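5-cytosine DNA methyltransferase (Entamoeba histolytica, PDB 3QV2) probably transfers a methyl group from S-adenosyl-L-methionine to carbon 5 of cytosine in DNA or tRNA, as a Dnmt2-type enzyme. Local coordinates at residues A[106-109]-A[110-114]; A[65-68]-A[69-73]. All coordinates share one frame; numbering follows the deposited sequence.

Interaction 1: residues A[106-109]-A[110-114]; sequences KSVL and HLYRD
Helix 106-115 packs on the central sheet of the Rossmann-like methyltransferase fold, and V108, L109, Y112 and R113 meet along one of its turns. R113 N is hydrogen-bonded to L109 O at 2.8 Å. The same oxygen takes only a weak bond from Y112 N, at 3.3 Å, where the helix widens into a pi-type turn at 111-114. Two more backbone bonds, H110 N to K106 O and L111 N to S107 O, build the preceding turn.

The side chains of L109 and R113 run alongside each other in the same direction. L109 CD1 sits over one face of the R113 guanidinium, 4.0 Å from R113 NH2 and offset toward the rim. R113 reaches there with an extended chain, and its NE is in a salt bridge with E142 of helix 138-149. V108 CG2 touches the ring of Y112 at CE2, 3.9 Å away. V108 O lies at the edge of that ring, 3.1 Å from Y112 CD2. The Y112 side chain also packs on I126 and I128 of strand 125-130 and on I143 and L147 of helix 138-149.

H110 and D114 pair one turn apart. H110 ND1 donates to D114 OD2 at 2.7 Å. D114 OD2 lies near the ring plane and uses its anti lone pair. H110 NE2 bonds to I67 O. Both ring nitrogens are therefore held, which fixes the ring's rotation. ND1 faces a carboxylate and NE2 a carbonyl, both acceptors, which is consistent with a doubly protonated, positively charged imidazole that D114 would stabilise.

Interaction 2: residues A[65-68]-A[69-73]; sequences DSIS and IKQIE. With SAH (S-adenosyl-L-homocysteine), chain B.
I67 and Q71 meet with their side chains at about a right angle. The CG1 of I67 lies 3.8 Å from Q71 NE2, and its CD1 lies 3.9 Å from Q71 CD. The Q71 chain runs out straight, its CG trans to the backbone N (chi1 179°), and this lays the amide across I67. I67 crosses I72 at a similar angle on the apolar side. There I67 CD1 meets I72 CG1 at 3.9 Å, and I67 CG2 touches I72 CD1. The two residues are buried, and F41 of strand 36-41 also touches I67.

S68 is the N-cap of helix 69-74. Its OG stands between the backbone N and the carbonyl carbon (chi1 70°), which turns it over the first turn. There it accepts from Q71 N at 3.2 Å with a fairly straight N-H. The cap thus satisfies a backbone N-H that has no earlier helix carbonyl to pair with. The next bond, from I72 N to S68 O, is weak.

One water bridges the cap and the Q71 amide. It accepts from S68 N at 2.7 Å and, weakly, from Q71 NE2. It also hydrogen-bonds to S68 OG. Through this water the Q71 amide is linked loosely to the N-cap, while its CD rests on I67.

D65, at the start of the segment, belongs to the S-adenosyl-L-homocysteine site. Its OD1 is 3.5 Å from N6 of the ligand's adenine. D65 N is hydrogen-bonded to N63 OD1, and its side chain also touches K106 and S107 of helix 106-115.

From the N terminus, interaction 2 comes first, in the loop after helix 45-55 that leads into helix 69-74. Interaction 1 follows within helix 106-115. Each is local: interaction 2 closes the turn at a helix start, and interaction 1 spans successive turns of one helix. They stand in series, neither nested nor crossed. Between them the chain passes through strand 79-82 and helix 91-94. In space the centres of interaction 1 and interaction 2 are about 10 Å apart, and the two touch. Helix 106-115 is tied there to the 65-68 loop. Each contact contributes one residue, D65 or S107, to the S-adenosyl-L-homocysteine pocket.

Interaction 1: residues A[106-109]-A[110-114]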
loop_
_atom_site.group_PDB
_atom_site.type_symbol
_atom_site.label_atom_id
_atom_site.label_comp_id
_atom_site.label_asym_id
_atom_site.label_seq_id
_atom_site.Cartn_x
_atom_site.Cartn_y
_atom_site.Cartn_z
ATOM N N LYS A 106 -3.223 -9.405 -16.154
ATOM C CA LYS A 106 -3.695 -10.755 -16.440
ATOM C C LYS A 106 -4.073 -11.525 -15.176
ATOM O O LYS A 106 -5.042 -12.286 -15.169
ATOM C CB LYS A 106 -2.637 -11.527 -17.232
ATOM C CG LYS A 106 -3.114 -12.857 -17.789
ATOM C CD LYS A 106 -2.089 -13.455 -18.740
ATOM C CE LYS A 106 -2.596 -14.742 -19.369
ATOM N NZ LYS A 106 -2.840 -15.801 -18.352
ATOM N N SER A 107 -3.311 -11.322 -14.106
ATOM C CA SER A 107 -3.549 -12.038 -12.857
ATOM C C SER A 107 -4.859 -11.635 -12.178
ATOM O O SER A 107 -5.608 -12.491 -11.710
ATOM C CB SER A 107 -2.368 -11.854 -11.898
ATOM O OG SER A 107 -2.027 -10.486 -11.762
ATOM N N VAL A 108 -5.135 -10.334 -12.129
ATOM C CA VAL A 108 -6.330 -9.841 -11.451
ATOM C C VAL A 108 -7.596 -10.126 -12.257
ATOM O O VAL A 108 -8.665 -10.350 -11.690
ATOM C CB VAL A 108 -6.234 -8.335 -11.130
ATOM C CG1 VAL A 108 -6.324 -7.511 -12.404
ATOM C CG2 VAL A 108 -7.325 -7.931 -10.149
ATOM N N LEU A 109 -7.472 -10.121 -13.580
ATOM C CA LEU A 109 -8.590 -10.482 -14.443
ATOM C C LEU A 109 -8.895 -11.969 -14.301
ATOM O O LEU A 109 -10.054 -12.378 -14.295
ATOM C CB LEU A 109 -8.281 -10.148 -15.904
ATOM C CG LEU A 109 -8.281 -8.666 -16.284
ATOM C CD1 LEU A 109 -7.764 -8.471 -17.704
ATOM C CD2 LEU A 109 -9.674 -8.076 -16.126
ATOM N N HIS A 110 -7.839 -12.767 -14.186
ATOM C CA HIS A 110 -7.969 -14.207 -14.017
ATOM C C HIS A 110 -8.785 -14.544 -12.774
ATOM O O HIS A 110 -9.695 -15.371 -12.822
ATOM C CB HIS A 110 -6.585 -14.849 -13.921
ATOM C CG HIS A 110 -6.619 -16.310 -13.593
ATOM N ND1 HIS A 110 -7.287 -17.232 -14.370
ATOM C CD2 HIS A 110 -6.068 -17.008 -12.571
ATOM C CE1 HIS A 110 -7.145 -18.435 -13.842
ATOM N NE2 HIS A 110 -6.410 -18.326 -12.750
ATOM N N LEU A 111 -8.454 -13.896 -11.663
ATOM C CA LEU A 111 -9.118 -14.164 -10.392
ATOM C C LEU A 111 -10.625 -13.926 -10.449
ATOM O O LEU A 111 -11.401 -14.693 -9.883
ATOM C CB LEU A 111 -8.501 -13.326 -9.270
ATOM C CG LEU A 111 -7.032 -13.607 -8.949
ATOM C CD1 LEU A 111 -6.545 -12.719 -7.812
ATOM C CD2 LEU A 111 -6.830 -15.076 -8.608
ATOM N N TYR A 112 -11.037 -12.863 -11.134
ATOM C CA TYR A 112 -12.450 -12.498 -11.183
ATOM C C TYR A 112 -13.204 -13.147 -12.344
ATOM O O TYR A 112 -14.387 -13.464 -12.221
ATOM C CB TYR A 112 -12.618 -10.976 -11.194
ATOM C CG TYR A 112 -12.243 -10.323 -9.882
ATOM C CD1 TYR A 112 -13.160 -10.238 -8.842
ATOM C CD2 TYR A 112 -10.973 -9.797 -9.679
ATOM C CE1 TYR A 112 -12.823 -9.649 -7.638
ATOM C CE2 TYR A 112 -10.628 -9.204 -8.476
ATOM C CZ TYR A 112 -11.559 -9.133 -7.460
ATOM O OH TYR A 112 -11.228 -8.546 -6.258
ATOM N N ARG A 113 -12.521 -13.347 -13.467
ATOM C CA ARG A 113 -13.132 -14.005 -14.620
ATOM C C ARG A 113 -13.248 -15.509 -14.406
ATOM O O ARG A 113 -14.311 -16.096 -14.607
ATOM C CB ARG A 113 -12.311 -13.762 -15.887
ATOM C CG ARG A 113 -12.407 -12.366 -16.474
ATOM C CD ARG A 113 -11.465 -12.246 -17.663
ATOM N NE ARG A 113 -11.585 -10.965 -18.353
ATOM C CZ ARG A 113 -10.754 -10.555 -19.304
ATOM N NH1 ARG A 113 -9.736 -11.323 -19.671
ATOM N NH2 ARG A 113 -10.931 -9.377 -19.885
ATOM N N ASP A 114 -12.144 -16.125 -13.998
ATOM C CA ASP A 114 -12.024 -17.576 -14.032
ATOM C C ASP A 114 -12.244 -18.273 -12.689
ATOM O O ASP A 114 -12.557 -19.461 -12.653
ATOM C CB ASP A 114 -10.661 -17.969 -14.608
ATOM C CG ASP A 114 -10.382 -17.308 -15.944
ATOM O OD1 ASP A 114 -11.343 -17.080 -16.707
ATOM O OD2 ASP A 114 -9.204 -17.011 -16.231
#

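Interaction 2: residues A[65-68]-A[69-73]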
loop_
_atom_site.group_PDB
_atom_site.type_symbol
_atom_site.label_atom_id
_atom_site.label_comp_id
_atom_site.label_asym_id
_atom_site.label_seq_id
_atom_site.Cartn_x
_atom_site.Cartn_y
_atom_site.Cartn_z
ATOM N N ASP A 65 -1.522 -15.710 -12.651
ATOM C CA ASP A 65 -2.026 -15.654 -14.020
ATOM C C ASP A 65 -2.787 -16.921 -14.390
ATOM O O ASP A 65 -3.713 -16.882 -15.199
ATOM C CB ASP A 65 -0.881 -15.446 -15.017
ATOM C CG ASP A 65 -0.261 -14.067 -14.918
ATOM O OD1 ASP A 65 -0.885 -13.173 -14.311
ATOM O OD2 ASP A 65 0.848 -13.878 -15.460
ATOM N N SER A 66 -2.396 -18.044 -13.793
ATOM C CA SER A 66 -2.918 -19.340 -14.213
ATOM C C SER A 66 -3.332 -20.252 -13.061
ATOM O O SER A 66 -3.686 -21.409 -13.287
ATOM C CB SER A 66 -1.881 -20.062 -15.077
ATOM O OG SER A 66 -0.703 -20.333 -14.334
ATOM N N ILE A 67 -3.289 -19.745 -11.833
ATOM C CA ILE A 67 -3.640 -20.564 -10.674
ATOM C C ILE A 67 -5.044 -21.158 -10.819
ATOM O O ILE A 67 -5.988 -20.466 -11.203
ATOM C CB ILE A 67 -3.523 -19.783 -9.348
ATOM C CG1 ILE A 67 -3.708 -20.728 -8.157
ATOM C CG2 ILE A 67 -4.529 -18.646 -9.305
ATOM C CD1 ILE A 67 -3.424 -20.092 -6.813
ATOM N N SER A 68 -5.172 -22.446 -10.518
ATOM C CA SER A 68 -6.429 -23.158 -10.723
ATOM C C SER A 68 -7.450 -22.845 -9.637
ATOM O O SER A 68 -7.092 -22.442 -8.531
ATOM C CB SER A 68 -6.186 -24.668 -10.785
ATOM O OG SER A 68 -5.811 -25.178 -9.515
ATOM N N ILE A 69 -8.725 -23.036 -9.963
ATOM C CA ILE A 69 -9.798 -22.853 -8.996
ATOM C C ILE A 69 -9.604 -23.815 -7.832
ATOM O O ILE A 69 -9.721 -23.435 -6.667
ATOM C CB ILE A 69 -11.176 -23.120 -9.625
ATOM C CG1 ILE A 69 -11.335 -22.338 -10.931
ATOM C CG2 ILE A 69 -12.286 -22.772 -8.646
ATOM C CD1 ILE A 69 -12.623 -22.633 -11.668
ATOM N N LYS A 70 -9.302 -25.067 -8.166
ATOM C CA LYS A 70 -9.121 -26.125 -7.179
ATOM C C LYS A 70 -8.135 -25.736 -6.081
ATOM O O LYS A 70 -8.418 -25.904 -4.895
ATOM C CB LYS A 70 -8.649 -27.408 -7.868
ATOM C CG LYS A 70 -8.483 -28.599 -6.937
ATOM C CD LYS A 70 -9.705 -29.501 -6.965
ATOM C CE LYS A 70 -9.441 -30.804 -6.228
ATOM N NZ LYS A 70 -10.542 -31.788 -6.419
ATOM N N GLN A 71 -6.974 -25.223 -6.481
ATOM C CA GLN A 71 -5.948 -24.837 -5.518
ATOM C C GLN A 71 -6.437 -23.718 -4.607
ATOM O O GLN A 71 -6.197 -23.739 -3.400
ATOM C CB GLN A 71 -4.660 -24.421 -6.229
ATOM C CG GLN A 71 -3.556 -23.981 -5.282
ATOM C CD GLN A 71 -2.236 -23.736 -5.987
ATOM O OE1 GLN A 71 -1.296 -23.201 -5.400
ATOM N NE2 GLN A 71 -2.159 -24.131 -7.253
ATOM N N ILE A 72 -7.129 -22.743 -5.187
ATOM C CA ILE A 72 -7.681 -21.641 -4.410
ATOM C C ILE A 72 -8.745 -22.126 -3.426
ATOM O O ILE A 72 -8.756 -21.729 -2.262
ATOM C CB ILE A 72 -8.280 -20.553 -5.317
ATOM C CG1 ILE A 72 -7.168 -19.686 -5.917
ATOM C CG2 ILE A 72 -9.256 -19.686 -4.539
ATOM C CD1 ILE A 72 -7.662 -18.672 -6.919
ATOM N N GLU A 73 -9.629 -22.997 -3.899
ATOM C CA GLU A 73 -10.732 -23.485 -3.081
ATOM C C GLU A 73 -10.240 -24.424 -1.979
ATOM O O GLU A 73 -10.856 -24.521 -0.918
ATOM C CB GLU A 73 -11.775 -24.182 -3.961
ATOM C CG GLU A 73 -13.197 -24.082 -3.434
ATOM C CD GLU A 73 -14.227 -24.584 -4.428
ATOM O OE1 GLU A 73 -15.233 -23.878 -4.652
ATOM O OE2 GLU A 73 -14.038 -25.688 -4.980
HETATM N N SAH B . 0.250 -4.451 -1.041
HETATM C CA SAH B . 1.520 -5.144 -0.945
HETATM C CB SAH B . 2.302 -5.031 -2.247
HETATM C CG SAH B . 1.543 -4.866 -3.541
HETATM S SD SAH B . 2.512 -4.644 -5.047
HETATM C C SAH B . 2.303 -4.591 0.218
HETATM O O SAH B . 3.566 -4.637 0.202
HETATM O OXT SAH B . 1.690 -4.082 1.217
HETATM C "C5'" SAH B . 2.041 -5.882 -6.235
HETATM C "C4'" SAH B . 2.590 -7.252 -6.078
HETATM O "O4'" SAH B . 1.904 -8.101 -6.931
HETATM C "C3'" SAH B . 3.997 -7.268 -6.485
HETATM O "O3'" SAH B . 4.802 -7.500 -5.380
HETATM C "C2'" SAH B . 4.152 -8.334 -7.442
HETATM O "O2'" SAH B . 5.216 -9.143 -7.082
HETATM C "C1'" SAH B . 2.893 -9.081 -7.378
HETATM N N9 SAH B . 2.591 -9.719 -8.628
HETATM C C8 SAH B . 2.598 -9.232 -9.876
HETATM N N7 SAH B . 2.239 -10.232 -10.697
HETATM C C5 SAH B . 2.012 -11.342 -9.954
HETATM C C6 SAH B . 1.623 -12.646 -10.271
HETATM N N6 SAH B . 1.379 -13.031 -11.639
HETATM N N1 SAH B . 1.484 -13.531 -9.268
HETATM C C2 SAH B . 1.707 -13.196 -7.990
HETATM N N3 SAH B . 2.079 -11.954 -7.664
HETATM C C4 SAH B . 2.238 -11.018 -8.617
HETATM O O HOH W 1 -3.206 -24.197 -9.748
#